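SusD homolog (Bacteroides thetaiotaomicron, PDB 4MRU) probably binds mucin O-glycans at the outer membrane as a SusD/RagB-family lipoprotein and also binds a magnesium ion. Local coordinates at residues A[34-37]-A[42-45]; A[486-491]-A[497-502]; A[168-173]-A[190-195]. All blocks are in the same frame, centred on the assembly; numbering follows the deposited sequence.

Contact 1 (A[34-37]-A[42-45]); sequences LVIP and LYQF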
ATOM      1  N   LEU A  34       0.409  -8.547 -11.142  1.00 17.74           N
ATOM      2  CA  LEU A  34       0.531  -7.082 -11.372  1.00 15.81           C
ATOM      3  C   LEU A  34      -0.095  -6.262 -10.262  1.00 18.00           C
ATOM      4  O   LEU A  34      -0.184  -5.015 -10.344  1.00 21.20           O
ATOM      5  CB  LEU A  34      -0.129  -6.764 -12.693  1.00 16.59           C
ATOM      6  CG  LEU A  34       0.699  -7.174 -13.916  1.00 17.27           C
ATOM      7  CD1 LEU A  34      -0.155  -7.183 -15.177  1.00 18.59           C
ATOM      8  CD2 LEU A  34       1.896  -6.251 -14.091  1.00 20.72           C
ATOM      9  N   VAL A  35      -0.585  -6.936  -9.243  1.00 18.23           N
ATOM     10  CA  VAL A  35      -1.125  -6.294  -8.046  1.00 17.76           C
ATOM     11  C   VAL A  35       0.076  -5.899  -7.202  1.00 23.04           C
ATOM     12  O   VAL A  35       0.522  -4.744  -7.257  1.00 25.31           O
ATOM     13  CB  VAL A  35      -2.149  -7.195  -7.306  1.00 19.78           C
ATOM     14  CG1 VAL A  35      -2.576  -6.569  -5.990  1.00 19.01           C
ATOM     15  CG2 VAL A  35      -3.358  -7.436  -8.188  1.00 23.23           C
ATOM     16  N   ILE A  36       0.675  -6.854  -6.486  1.00 21.59           N
ATOM     17  CA  ILE A  36       1.971  -6.582  -5.911  1.00 19.82           C
ATOM     18  C   ILE A  36       2.881  -7.216  -6.931  1.00 19.71           C
ATOM     19  O   ILE A  36       2.773  -8.432  -7.184  1.00 21.49           O
ATOM     20  CB  ILE A  36       2.189  -7.202  -4.529  1.00 19.95           C
ATOM     21  CG1 ILE A  36       1.104  -6.786  -3.524  1.00 24.04           C
ATOM     22  CG2 ILE A  36       3.561  -6.802  -4.001  1.00 21.88           C
ATOM     23  CD1 ILE A  36       1.203  -5.391  -2.994  1.00 30.95           C
ATOM     24  N   PRO A  37       3.689  -6.407  -7.626  1.00 19.65           N
ATOM     25  CA  PRO A  37       4.402  -6.986  -8.787  1.00 20.40           C
ATOM     26  C   PRO A  37       5.286  -8.206  -8.454  1.00 19.35           C
ATOM     27  O   PRO A  37       6.156  -8.179  -7.576  1.00 20.46           O
ATOM     28  CB  PRO A  37       5.247  -5.838  -9.300  1.00 20.63           C
ATOM     29  CG  PRO A  37       5.088  -4.743  -8.322  1.00 22.39           C
ATOM     30  CD  PRO A  37       3.944  -4.965  -7.461  1.00 19.09           C
ATOM     31  N   LEU A  42      10.031  -4.799 -11.982  1.00 18.80           N
ATOM     32  CA  LEU A  42       8.957  -3.864 -11.650  1.00 19.65           C
ATOM     33  C   LEU A  42       8.883  -3.619 -10.127  1.00 18.67           C
ATOM     34  O   LEU A  42       8.825  -2.481  -9.679  1.00 19.02           O
ATOM     35  CB  LEU A  42       7.630  -4.365 -12.207  1.00 19.67           C
ATOM     36  CG  LEU A  42       6.365  -3.569 -11.897  1.00 27.14           C
ATOM     37  CD1 LEU A  42       6.529  -2.069 -12.071  1.00 28.24           C
ATOM     38  CD2 LEU A  42       5.245  -4.099 -12.799  1.00 31.09           C
ATOM     39  N   TYR A  43       8.972  -4.683  -9.347  1.00 15.90           N
ATOM     40  CA  TYR A  43       8.975  -4.599  -7.888  1.00 16.14           C
ATOM     41  C   TYR A  43       9.987  -3.545  -7.367  1.00 18.34           C
ATOM     42  O   TYR A  43       9.675  -2.754  -6.467  1.00 14.87           O
ATOM     43  CB  TYR A  43       9.225  -5.993  -7.248  1.00 17.16           C
ATOM     44  CG  TYR A  43       9.015  -5.985  -5.758  1.00 18.16           C
ATOM     45  CD1 TYR A  43      10.011  -5.530  -4.910  1.00 16.37           C
ATOM     46  CD2 TYR A  43       7.809  -6.441  -5.177  1.00 18.90           C
ATOM     47  CE1 TYR A  43       9.833  -5.516  -3.529  1.00 18.28           C
ATOM     48  CE2 TYR A  43       7.608  -6.367  -3.793  1.00 17.69           C
ATOM     49  CZ  TYR A  43       8.619  -5.900  -2.979  1.00 20.00           C
ATOM     50  OH  TYR A  43       8.446  -5.835  -1.611  1.00 19.25           O
ATOM     51  N   GLN A  44      11.223  -3.567  -7.868  1.00 18.08           N
ATOM     52  CA  GLN A  44      12.273  -2.709  -7.273  1.00 17.57           C
ATOM     53  C   GLN A  44      11.872  -1.228  -7.293  1.00 19.13           C
ATOM     54  O   GLN A  44      12.102  -0.510  -6.345  1.00 21.34           O
ATOM     55  CB  GLN A  44      13.636  -2.930  -7.941  1.00 18.16           C
ATOM     56  CG  GLN A  44      13.715  -2.454  -9.379  1.00 19.81           C
ATOM     57  CD  GLN A  44      15.022  -2.826 -10.038  1.00 20.85           C
ATOM     58  OE1 GLN A  44      16.084  -2.838  -9.389  1.00 20.65           O
ATOM     59  NE2 GLN A  44      14.966  -3.123 -11.338  1.00 20.86           N
ATOM     60  N   PHE A  45      11.225  -0.805  -8.356  1.00 19.21           N
ATOM     61  CA  PHE A  45      10.805   0.584  -8.500  1.00 17.82           C
ATOM     62  C   PHE A  45       9.536   0.866  -7.713  1.00 18.67           C
ATOM     63  O   PHE A  45       9.485   1.807  -6.927  1.00 20.74           O
ATOM     64  CB  PHE A  45      10.566   0.933  -9.955  1.00 17.03           C
ATOM     65  CG  PHE A  45      11.799   0.823 -10.822  1.00 17.78           C
ATOM     66  CD1 PHE A  45      12.855   1.704 -10.640  1.00 21.23           C
ATOM     67  CD2 PHE A  45      11.897  -0.139 -11.774  1.00 19.33           C
ATOM     68  CE1 PHE A  45      13.996   1.593 -11.395  1.00 22.33           C
ATOM     69  CE2 PHE A  45      13.032  -0.245 -12.577  1.00 23.14           C
ATOM     70  CZ  PHE A  45      14.073   0.631 -12.387  1.00 20.74           C
TER

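Contact 2 (A[486-491]-A[497-502]); sequences ESSNNQ and GTHVWW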
ATOM      1  N   GLU A 486      -8.566  19.217 -10.000  1.00 25.23           N
ATOM      2  CA  GLU A 486      -8.980  18.312  -8.933  1.00 23.24           C
ATOM      3  C   GLU A 486      -8.280  18.494  -7.589  1.00 22.60           C
ATOM      4  O   GLU A 486      -8.735  17.928  -6.603  1.00 23.45           O
ATOM      5  CB  GLU A 486      -8.669  16.854  -9.288  1.00 29.45           C
ATOM      6  CG  GLU A 486      -9.528  16.189 -10.305  1.00 36.90           C
ATOM      7  CD  GLU A 486      -9.406  14.660 -10.215  1.00 29.44           C
ATOM      8  OE1 GLU A 486      -8.310  14.067 -10.485  1.00 22.64           O
ATOM      9  OE2 GLU A 486     -10.446  14.071  -9.907  1.00 33.51           O
ATOM     10  N   SER A 487      -7.156  19.212  -7.553  1.00 24.47           N
ATOM     11  CA  SER A 487      -6.254  19.223  -6.404  1.00 23.01           C
ATOM     12  C   SER A 487      -6.677  20.260  -5.387  1.00 22.37           C
ATOM     13  O   SER A 487      -7.011  21.387  -5.744  1.00 21.97           O
ATOM     14  CB  SER A 487      -4.813  19.527  -6.827  1.00 20.83           C
ATOM     15  OG  SER A 487      -3.872  19.299  -5.756  1.00 19.90           O
ATOM     16  N   SER A 488      -6.631  19.880  -4.115  1.00 20.85           N
ATOM     17  CA  SER A 488      -6.804  20.852  -3.036  1.00 23.28           C
ATOM     18  C   SER A 488      -5.527  21.654  -2.824  1.00 26.89           C
ATOM     19  O   SER A 488      -5.530  22.630  -2.097  1.00 22.87           O
ATOM     20  CB  SER A 488      -7.181  20.136  -1.749  1.00 26.54           C
ATOM     21  OG  SER A 488      -6.107  19.351  -1.241  1.00 22.12           O
ATOM     22  N   ASN A 489      -4.424  21.225  -3.451  1.00 22.48           N
ATOM     23  CA  ASN A 489      -3.148  21.886  -3.258  1.00 21.34           C
ATOM     24  C   ASN A 489      -2.200  21.623  -4.408  1.00 19.46           C
ATOM     25  O   ASN A 489      -1.442  20.659  -4.401  1.00 19.14           O
ATOM     26  CB  ASN A 489      -2.516  21.434  -1.946  1.00 20.48           C
ATOM     27  CG  ASN A 489      -1.252  22.186  -1.627  1.00 24.61           C
ATOM     28  OD1 ASN A 489      -0.893  23.157  -2.292  1.00 24.88           O
ATOM     29  ND2 ASN A 489      -0.556  21.731  -0.620  1.00 30.11           N
ATOM     30  N   ASN A 490      -2.281  22.486  -5.397  1.00 23.15           N
ATOM     31  CA  ASN A 490      -1.441  22.411  -6.584  1.00 23.04           C
ATOM     32  C   ASN A 490      -0.099  23.014  -6.287  1.00 23.79           C
ATOM     33  O   ASN A 490      -0.010  24.140  -5.786  1.00 26.24           O
ATOM     34  CB  ASN A 490      -2.092  23.145  -7.743  1.00 23.00           C
ATOM     35  CG  ASN A 490      -1.227  23.163  -8.977  1.00 23.80           C
ATOM     36  OD1 ASN A 490      -0.561  22.175  -9.316  1.00 19.70           O
ATOM     37  ND2 ASN A 490      -1.269  24.258  -9.686  1.00 22.61           N
ATOM     38  N   GLN A 491       0.953  22.278  -6.583  1.00 25.10           N
ATOM     39  CA  GLN A 491       2.328  22.765  -6.407  1.00 26.34           C
ATOM     40  C   GLN A 491       3.095  22.592  -7.713  1.00 24.05           C
ATOM     41  O   GLN A 491       3.952  21.733  -7.852  1.00 24.51           O
ATOM     42  CB  GLN A 491       2.995  22.023  -5.253  1.00 22.54           C
ATOM     43  CG  GLN A 491       2.369  22.325  -3.886  1.00 23.17           C
ATOM     44  CD  GLN A 491       2.588  23.749  -3.433  1.00 28.49           C
ATOM     45  OE1 GLN A 491       3.608  24.332  -3.701  1.00 28.70           O
ATOM     46  NE2 GLN A 491       1.639  24.293  -2.717  1.00 27.91           N
ATOM     47  N   GLY A 497       4.758  17.418  -5.303  1.00 18.79           N
ATOM     48  CA  GLY A 497       4.094  18.209  -4.279  1.00 21.19           C
ATOM     49  C   GLY A 497       2.582  18.375  -4.414  1.00 18.99           C
ATOM     50  O   GLY A 497       1.864  18.691  -3.447  1.00 20.26           O
ATOM     51  N   THR A 498       2.089  18.140  -5.612  1.00 17.46           N
ATOM     52  CA  THR A 498       0.699  18.391  -5.922  1.00 16.25           C
ATOM     53  C   THR A 498      -0.147  17.272  -5.329  1.00 19.95           C
ATOM     54  O   THR A 498       0.193  16.114  -5.485  1.00 18.73           O
ATOM     55  CB  THR A 498       0.511  18.489  -7.440  1.00 16.64           C
ATOM     56  OG1 THR A 498       1.131  19.697  -7.912  1.00 18.97           O
ATOM     57  CG2 THR A 498      -0.956  18.535  -7.816  1.00 16.76           C
ATOM     58  N   HIS A 499      -1.242  17.623  -4.648  1.00 20.17           N
ATOM     59  CA  HIS A 499      -2.097  16.615  -4.027  1.00 19.14           C
ATOM     60  C   HIS A 499      -2.981  15.953  -5.086  1.00 17.63           C
ATOM     61  O   HIS A 499      -3.571  16.633  -5.947  1.00 19.21           O
ATOM     62  CB  HIS A 499      -3.000  17.225  -2.940  1.00 18.08           C
ATOM     63  CG  HIS A 499      -2.278  17.641  -1.687  1.00 19.54           C
ATOM     64  ND1 HIS A 499      -2.913  17.729  -0.471  1.00 20.03           N
ATOM     65  CD2 HIS A 499      -0.986  17.990  -1.460  1.00 20.10           C
ATOM     66  CE1 HIS A 499      -2.044  18.116   0.452  1.00 21.29           C
ATOM     67  NE2 HIS A 499      -0.875  18.286  -0.121  1.00 22.42           N
ATOM     68  N   VAL A 500      -3.159  14.655  -4.960  1.00 20.07           N
ATOM     69  CA  VAL A 500      -4.210  13.958  -5.704  1.00 17.67           C
ATOM     70  C   VAL A 500      -5.574  14.326  -5.110  1.00 17.86           C
ATOM     71  O   VAL A 500      -5.655  14.790  -3.968  1.00 19.17           O
ATOM     72  CB  VAL A 500      -4.007  12.408  -5.751  1.00 16.20           C
ATOM     73  CG1 VAL A 500      -2.591  12.061  -6.276  1.00 18.75           C
ATOM     74  CG2 VAL A 500      -4.233  11.781  -4.413  1.00 18.33           C
ATOM     75  N   TRP A 501      -6.636  14.015  -5.862  1.00 18.69           N
ATOM     76  CA  TRP A 501      -7.983  14.489  -5.507  1.00 20.14           C
ATOM     77  C   TRP A 501      -8.445  14.084  -4.104  1.00 17.73           C
ATOM     78  O   TRP A 501      -9.034  14.896  -3.418  1.00 18.37           O
ATOM     79  CB  TRP A 501      -9.000  14.022  -6.570  1.00 20.18           C
ATOM     80  CG  TRP A 501     -10.435  14.216  -6.172  1.00 19.49           C
ATOM     81  CD1 TRP A 501     -11.121  15.384  -6.105  1.00 23.00           C
ATOM     82  CD2 TRP A 501     -11.350  13.186  -5.812  1.00 18.56           C
ATOM     83  NE1 TRP A 501     -12.420  15.148  -5.704  1.00 20.62           N
ATOM     84  CE2 TRP A 501     -12.566  13.801  -5.489  1.00 22.36           C
ATOM     85  CE3 TRP A 501     -11.252  11.794  -5.713  1.00 22.31           C
ATOM     86  CZ2 TRP A 501     -13.688  13.069  -5.115  1.00 21.64           C
ATOM     87  CZ3 TRP A 501     -12.376  11.068  -5.299  1.00 19.25           C
ATOM     88  CH2 TRP A 501     -13.569  11.718  -5.030  1.00 21.18           C
ATOM     89  N   TRP A 502      -8.201  12.865  -3.651  1.00 16.55           N
ATOM     90  CA  TRP A 502      -8.698  12.488  -2.325  1.00 17.37           C
ATOM     91  C   TRP A 502      -7.866  13.064  -1.153  1.00 19.40           C
ATOM     92  O   TRP A 502      -8.286  12.924  -0.023  1.00 19.92           O
ATOM     93  CB  TRP A 502      -8.838  10.964  -2.152  1.00 17.83           C
ATOM     94  CG  TRP A 502      -7.654  10.069  -2.530  1.00 17.56           C
ATOM     95  CD1 TRP A 502      -7.617   9.210  -3.558  1.00 18.31           C
ATOM     96  CD2 TRP A 502      -6.414   9.898  -1.832  1.00 17.23           C
ATOM     97  NE1 TRP A 502      -6.441   8.538  -3.588  1.00 17.53           N
ATOM     98  CE2 TRP A 502      -5.666   8.970  -2.545  1.00 16.56           C
ATOM     99  CE3 TRP A 502      -5.852  10.486  -0.713  1.00 18.49           C
ATOM    100  CZ2 TRP A 502      -4.405   8.573  -2.164  1.00 19.62           C
ATOM    101  CZ3 TRP A 502      -4.572  10.094  -0.325  1.00 18.33           C
ATOM    102  CH2 TRP A 502      -3.860   9.169  -1.066  1.00 17.30           C
TER
HETATM  103  O   HOH W   1      -6.178  13.761  -8.752  1.00 19.90           O
HETATM  104  O   HOH W   2      -6.557  17.332  -3.224  1.00 19.30           O

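Contact 3 (A[168-173]-A[190-195]); sequences QALEDN and GKLQQW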
ATOM      1  N   GLN A 168     -22.058  -8.822  -8.366  1.00 25.38           N
ATOM      2  CA  GLN A 168     -23.321  -9.435  -8.790  1.00 27.05           C
ATOM      3  C   GLN A 168     -23.090 -10.731  -9.569  1.00 24.72           C
ATOM      4  O   GLN A 168     -23.826 -11.727  -9.380  1.00 25.24           O
ATOM      5  CB  GLN A 168     -24.124  -8.459  -9.643  1.00 32.87           C
ATOM      6  CG  GLN A 168     -25.484  -9.006 -10.081  1.00 48.97           C
ATOM      7  CD  GLN A 168     -26.216  -8.094 -11.040  1.00 64.22           C
ATOM      8  OE1 GLN A 168     -25.655  -7.143 -11.584  1.00 63.49           O
ATOM      9  NE2 GLN A 168     -27.488  -8.395 -11.260  1.00 82.37           N
ATOM     10  N   ALA A 169     -22.077 -10.739 -10.440  1.00 21.21           N
ATOM     11  CA  ALA A 169     -21.854 -11.883 -11.290  1.00 22.93           C
ATOM     12  C   ALA A 169     -21.299 -13.052 -10.462  1.00 22.61           C
ATOM     13  O   ALA A 169     -21.666 -14.208 -10.694  1.00 27.04           O
ATOM     14  CB  ALA A 169     -20.930 -11.536 -12.453  1.00 25.02           C
ATOM     15  N   LEU A 170     -20.462 -12.754  -9.474  1.00 22.58           N
ATOM     16  CA  LEU A 170     -19.976 -13.779  -8.563  1.00 23.31           C
ATOM     17  C   LEU A 170     -21.113 -14.364  -7.700  1.00 25.07           C
ATOM     18  O   LEU A 170     -21.259 -15.594  -7.594  1.00 23.93           O
ATOM     19  CB  LEU A 170     -18.908 -13.221  -7.646  1.00 21.63           C
ATOM     20  CG  LEU A 170     -17.586 -12.904  -8.362  1.00 26.58           C
ATOM     21  CD1 LEU A 170     -16.633 -12.305  -7.354  1.00 28.88           C
ATOM     22  CD2 LEU A 170     -16.970 -14.119  -9.051  1.00 33.15           C
ATOM     23  N   GLU A 171     -21.905 -13.480  -7.100  1.00 25.11           N
ATOM     24  CA  GLU A 171     -23.012 -13.914  -6.287  1.00 26.53           C
ATOM     25  C   GLU A 171     -23.993 -14.748  -7.097  1.00 26.58           C
ATOM     26  O   GLU A 171     -24.465 -15.755  -6.604  1.00 27.10           O
ATOM     27  CB  GLU A 171     -23.727 -12.718  -5.718  1.00 26.27           C
ATOM     28  CG  GLU A 171     -24.931 -13.016  -4.821  1.00 36.02           C
ATOM     29  CD  GLU A 171     -25.607 -11.728  -4.381  1.00 36.81           C
ATOM     30  OE1 GLU A 171     -26.284 -11.090  -5.214  1.00 62.05           O
ATOM     31  OE2 GLU A 171     -25.425 -11.314  -3.238  1.00 47.08           O
ATOM     32  N   ASP A 172     -24.345 -14.314  -8.308  1.00 26.11           N
ATOM     33  CA  ASP A 172     -25.335 -15.031  -9.111  1.00 28.96           C
ATOM     34  C   ASP A 172     -24.844 -16.357  -9.672  1.00 33.39           C
ATOM     35  O   ASP A 172     -25.676 -17.190 -10.076  1.00 30.74           O
ATOM     36  CB  ASP A 172     -25.800 -14.191 -10.288  1.00 30.08           C
ATOM     37  CG  ASP A 172     -26.633 -12.991  -9.859  1.00 40.76           C
ATOM     38  OD1 ASP A 172     -27.117 -12.963  -8.715  1.00 43.97           O
ATOM     39  OD2 ASP A 172     -26.811 -12.074 -10.688  1.00 46.60           O
ATOM     40  N   ASN A 173     -23.531 -16.583  -9.706  1.00 26.89           N
ATOM     41  CA  ASN A 173     -23.003 -17.826 -10.284  1.00 29.93           C
ATOM     42  C   ASN A 173     -22.220 -18.755  -9.342  1.00 32.94           C
ATOM     43  O   ASN A 173     -21.873 -19.880  -9.718  1.00 35.39           O
ATOM     44  CB  ASN A 173     -22.117 -17.481 -11.463  1.00 29.00           C
ATOM     45  CG  ASN A 173     -22.920 -16.955 -12.608  1.00 36.54           C
ATOM     46  OD1 ASN A 173     -23.567 -17.719 -13.310  1.00 35.07           O
ATOM     47  ND2 ASN A 173     -22.929 -15.637 -12.777  1.00 29.61           N
ATOM     48  N   GLY A 190      -9.936 -20.739  -6.673  1.00 22.21           N
ATOM     49  CA  GLY A 190     -11.262 -20.960  -7.276  1.00 22.97           C
ATOM     50  C   GLY A 190     -12.435 -20.739  -6.341  1.00 25.02           C
ATOM     51  O   GLY A 190     -13.565 -20.945  -6.739  1.00 29.63           O
ATOM     52  N   LYS A 191     -12.193 -20.311  -5.104  1.00 22.60           N
ATOM     53  CA  LYS A 191     -13.264 -20.156  -4.131  1.00 22.91           C
ATOM     54  C   LYS A 191     -13.913 -18.790  -4.258  1.00 23.52           C
ATOM     55  O   LYS A 191     -13.431 -17.783  -3.725  1.00 22.83           O
ATOM     56  CB  LYS A 191     -12.728 -20.413  -2.702  1.00 25.46           C
ATOM     57  CG  LYS A 191     -13.799 -20.465  -1.618  1.00 25.43           C
ATOM     58  CD  LYS A 191     -14.471 -21.835  -1.587  1.00 28.00           C
ATOM     59  CE  LYS A 191     -15.595 -21.871  -0.570  1.00 30.19           C
ATOM     60  NZ  LYS A 191     -16.406 -23.098  -0.804  1.00 33.44           N
ATOM     61  N   LEU A 192     -15.031 -18.755  -4.979  1.00 24.15           N
ATOM     62  CA  LEU A 192     -15.677 -17.494  -5.301  1.00 23.08           C
ATOM     63  C   LEU A 192     -16.205 -16.777  -4.061  1.00 23.02           C
ATOM     64  O   LEU A 192     -16.256 -15.548  -4.029  1.00 23.75           O
ATOM     65  CB  LEU A 192     -16.810 -17.733  -6.283  1.00 22.49           C
ATOM     66  CG  LEU A 192     -16.439 -18.414  -7.607  1.00 23.81           C
ATOM     67  CD1 LEU A 192     -17.630 -18.353  -8.541  1.00 26.74           C
ATOM     68  CD2 LEU A 192     -15.206 -17.817  -8.284  1.00 25.23           C
ATOM     69  N   GLN A 193     -16.586 -17.530  -3.031  1.00 22.37           N
ATOM     70  CA  GLN A 193     -17.016 -16.957  -1.755  1.00 22.47           C
ATOM     71  C   GLN A 193     -15.933 -16.089  -1.153  1.00 19.49           C
ATOM     72  O   GLN A 193     -16.183 -15.012  -0.620  1.00 19.88           O
ATOM     73  CB  GLN A 193     -17.432 -18.103  -0.772  1.00 25.50           C
ATOM     74  CG  GLN A 193     -18.676 -18.867  -1.199  1.00 31.01           C
ATOM     75  CD  GLN A 193     -18.513 -19.779  -2.447  1.00 32.21           C
ATOM     76  OE1 GLN A 193     -17.397 -20.099  -2.876  1.00 22.14           O
ATOM     77  NE2 GLN A 193     -19.649 -20.186  -3.030  1.00 31.74           N
ATOM     78  N   GLN A 194     -14.691 -16.551  -1.244  1.00 22.42           N
ATOM     79  CA  GLN A 194     -13.569 -15.770  -0.712  1.00 20.35           C
ATOM     80  C   GLN A 194     -13.290 -14.565  -1.593  1.00 19.65           C
ATOM     81  O   GLN A 194     -12.978 -13.508  -1.068  1.00 22.80           O
ATOM     82  CB  GLN A 194     -12.317 -16.643  -0.543  1.00 20.80           C
ATOM     83  CG  GLN A 194     -12.429 -17.573   0.659  1.00 23.08           C
ATOM     84  CD  GLN A 194     -11.233 -18.484   0.763  1.00 29.40           C
ATOM     85  OE1 GLN A 194     -10.802 -19.088  -0.231  1.00 25.55           O
ATOM     86  NE2 GLN A 194     -10.652 -18.546   1.939  1.00 28.31           N
ATOM     87  N   TRP A 195     -13.387 -14.715  -2.924  1.00 20.65           N
ATOM     88  CA  TRP A 195     -13.282 -13.549  -3.814  1.00 19.43           C
ATOM     89  C   TRP A 195     -14.303 -12.472  -3.435  1.00 22.46           C
ATOM     90  O   TRP A 195     -13.958 -11.279  -3.466  1.00 20.17           O
ATOM     91  CB  TRP A 195     -13.416 -13.937  -5.288  1.00 21.30           C
ATOM     92  CG  TRP A 195     -12.161 -14.490  -5.841  1.00 19.29           C
ATOM     93  CD1 TRP A 195     -11.912 -15.768  -6.212  1.00 21.32           C
ATOM     94  CD2 TRP A 195     -10.936 -13.767  -6.027  1.00 20.79           C
ATOM     95  NE1 TRP A 195     -10.614 -15.900  -6.660  1.00 22.81           N
ATOM     96  CE2 TRP A 195      -9.983 -14.688  -6.544  1.00 21.31           C
ATOM     97  CE3 TRP A 195     -10.542 -12.451  -5.776  1.00 19.44           C
ATOM     98  CZ2 TRP A 195      -8.666 -14.318  -6.819  1.00 24.73           C
ATOM     99  CZ3 TRP A 195      -9.216 -12.075  -6.046  1.00 22.90           C
ATOM    100  CH2 TRP A 195      -8.305 -12.997  -6.604  1.00 23.56           C
TER

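Contact 1 (A[34-37]-A[42-45])
Pro37 packs against Leu42 and Tyr43 where the loop after helix 24-32 doubles back onto the first turn of helix 40-54, a helix–loop–helix connection of the largely helical SusD/RagB fold, whose family belongs to the TPR clan. All five touching residues are buried, and no hydrogen bond crosses between the two segments.

Most of the contact is hydrocarbon against hydrocarbon. Pro37 turns its compact ring toward the helix, and its CB reaches Leu42 CG at 3.6 Å, the two side chains crossing at about a right angle. Proline suits this place because its closed ring restricts the backbone just before the helix and presents a rigid hydrocarbon surface. Leu42 CG lies opposite the backbone N (chi1 176°), which carries the isobutyl group out toward the loop, where CD2 also meets Leu34 CD2 at 4.2 Å. Leu34 starts out pointing away from the helix, and its branched end is what makes this touch. Beyond this pair, Leu34 rests on Glu89 and Thr90 and Leu42 on Ala81, all of helix 81-100.

The aromatic contacts gather along one edge of Tyr43. The methyl CG2 of Ile36 sits near the ring plane, 4.1 Å from CE2, with the two side chains lying alongside each other and pointing the same way. A beta-branched residue serves well here, since CG2 meets the tyrosine while the side chain also touches Arg120 of helix 104-125 and Trp324 of strand 322-325. Tyr43 in turn reaches Cys251 and Phe252 of helix 248-254.

A polar atom joins in as well: the carbonyl O of Pro37 faces the same ring edge, close to its plane, 3.4 Å from Tyr43 CD2.

Contact 2 (A[486-491]-A[497-502])
Ser487 OG does two jobs at once: it donates to His499 O across the contact (2.7 Å, in the carbonyl plane and on a lone pair) and accepts from Asn489 N in an ST turn. OG stands opposite the backbone N of its own residue (chi1 -169°), where both partners are within its grasp. Serine suits the place because one small hydroxyl can donate one hydrogen bond while accepting another.

The segments run antiparallel. His499 N donates to Asn489 O at 3.1 Å, nearly straight at 165° though tilted from the carbonyl plane. Further on, Gln491 N gives its hydrogen to Thr498 OG1 (2.9 Å), a hydroxyl also hydrogen-bonded to Gly493 O. Gly497 lies close to Gln491, where a side chain would crowd Gln491 CB.

Asn489 CB stands over the centre of one imidazole face of His499 in a CH-pi contact, 3.8 Å from the centroid, while the Asn489 amide accepts through OD1 from Gln491 NE2. His499 ND1 is hydrogen-bonded to Asp503 O. Replacing His499 by alanine is likely to leave Asn489 CB without the ring face it covers and Asp503 O without its imidazole partner.

At the other end, Glu486 lays its carboxylate almost parallel to the Trp501 indole plane (2° apart), with OE2 3.6 Å from Trp501 CB. A water joins OE1 to Trp501 N, and Gln152 N and Lys153 N hold the two carboxylate oxygens. The whole is an irregular antiparallel loop carrying an ST turn, after helix 473-486, which ties the C-terminal end of this SusD-type fold to the start of helix 152-173.

Contact 3 (A[168-173]-A[190-195])
OD2 of Asp185 is gripped by two donors, the indole NE1 of Trp195, whose CB packs on Leu170, and the backbone N of Gly190. The carboxylate thereby holds the indole N-H of the tryptophan and the turn leading into helix 192-209. Glycine fits that turn because its backbone angles would jam a side chain against the preceding carbonyl.

Across the contact only hydrocarbon meets hydrocarbon. Leu170 forks between two partners: CD2 touches Leu192 CD2 at 4.2 Å, and CD1 touches Trp195 CB at the same separation. With CG set opposite the carbonyl carbon (chi1 -70°), leucine spreads both methyls toward the neighbouring helix, and a branched residue suits the place because each methyl has its own partner. The side chain of Trp195 also touches Leu109 and Leu112 of helix 104-125.

One turn farther along helix 152-173, Asn173 folds back so that ND2 donates to Ala169 O at 2.8 Å, in the carbonyl plane and on a lone pair. The arrangement is a buried helix–helix contact, joining the later part of helix 152-173 to the first turn of helix 192-209 in the helical SusD/RagB fold.

In the fold
Along the chain the order is contact 1, contact 3, contact 2, each closing before the next opens. Centre to centre, contact 1 lies about 25 Å from contact 2 and about 27 Å from contact 3, while contacts 2 and 3 are about 37 Å apart; none touches another, though the nearest atoms of contacts 1 and 3 come within about 8 Å. Helix 104-125 meets segments of all three: Ile36 of contact 1, Trp195 of contact 3 and, through Asp123, Trp502, which lies in segment 497-502. Helix 152-173 receives contact 2 at its start and forms contact 3 near its end. These two helices thus link early, middle and C-terminal parts of the chain, away from the magnesium-binding Asn373.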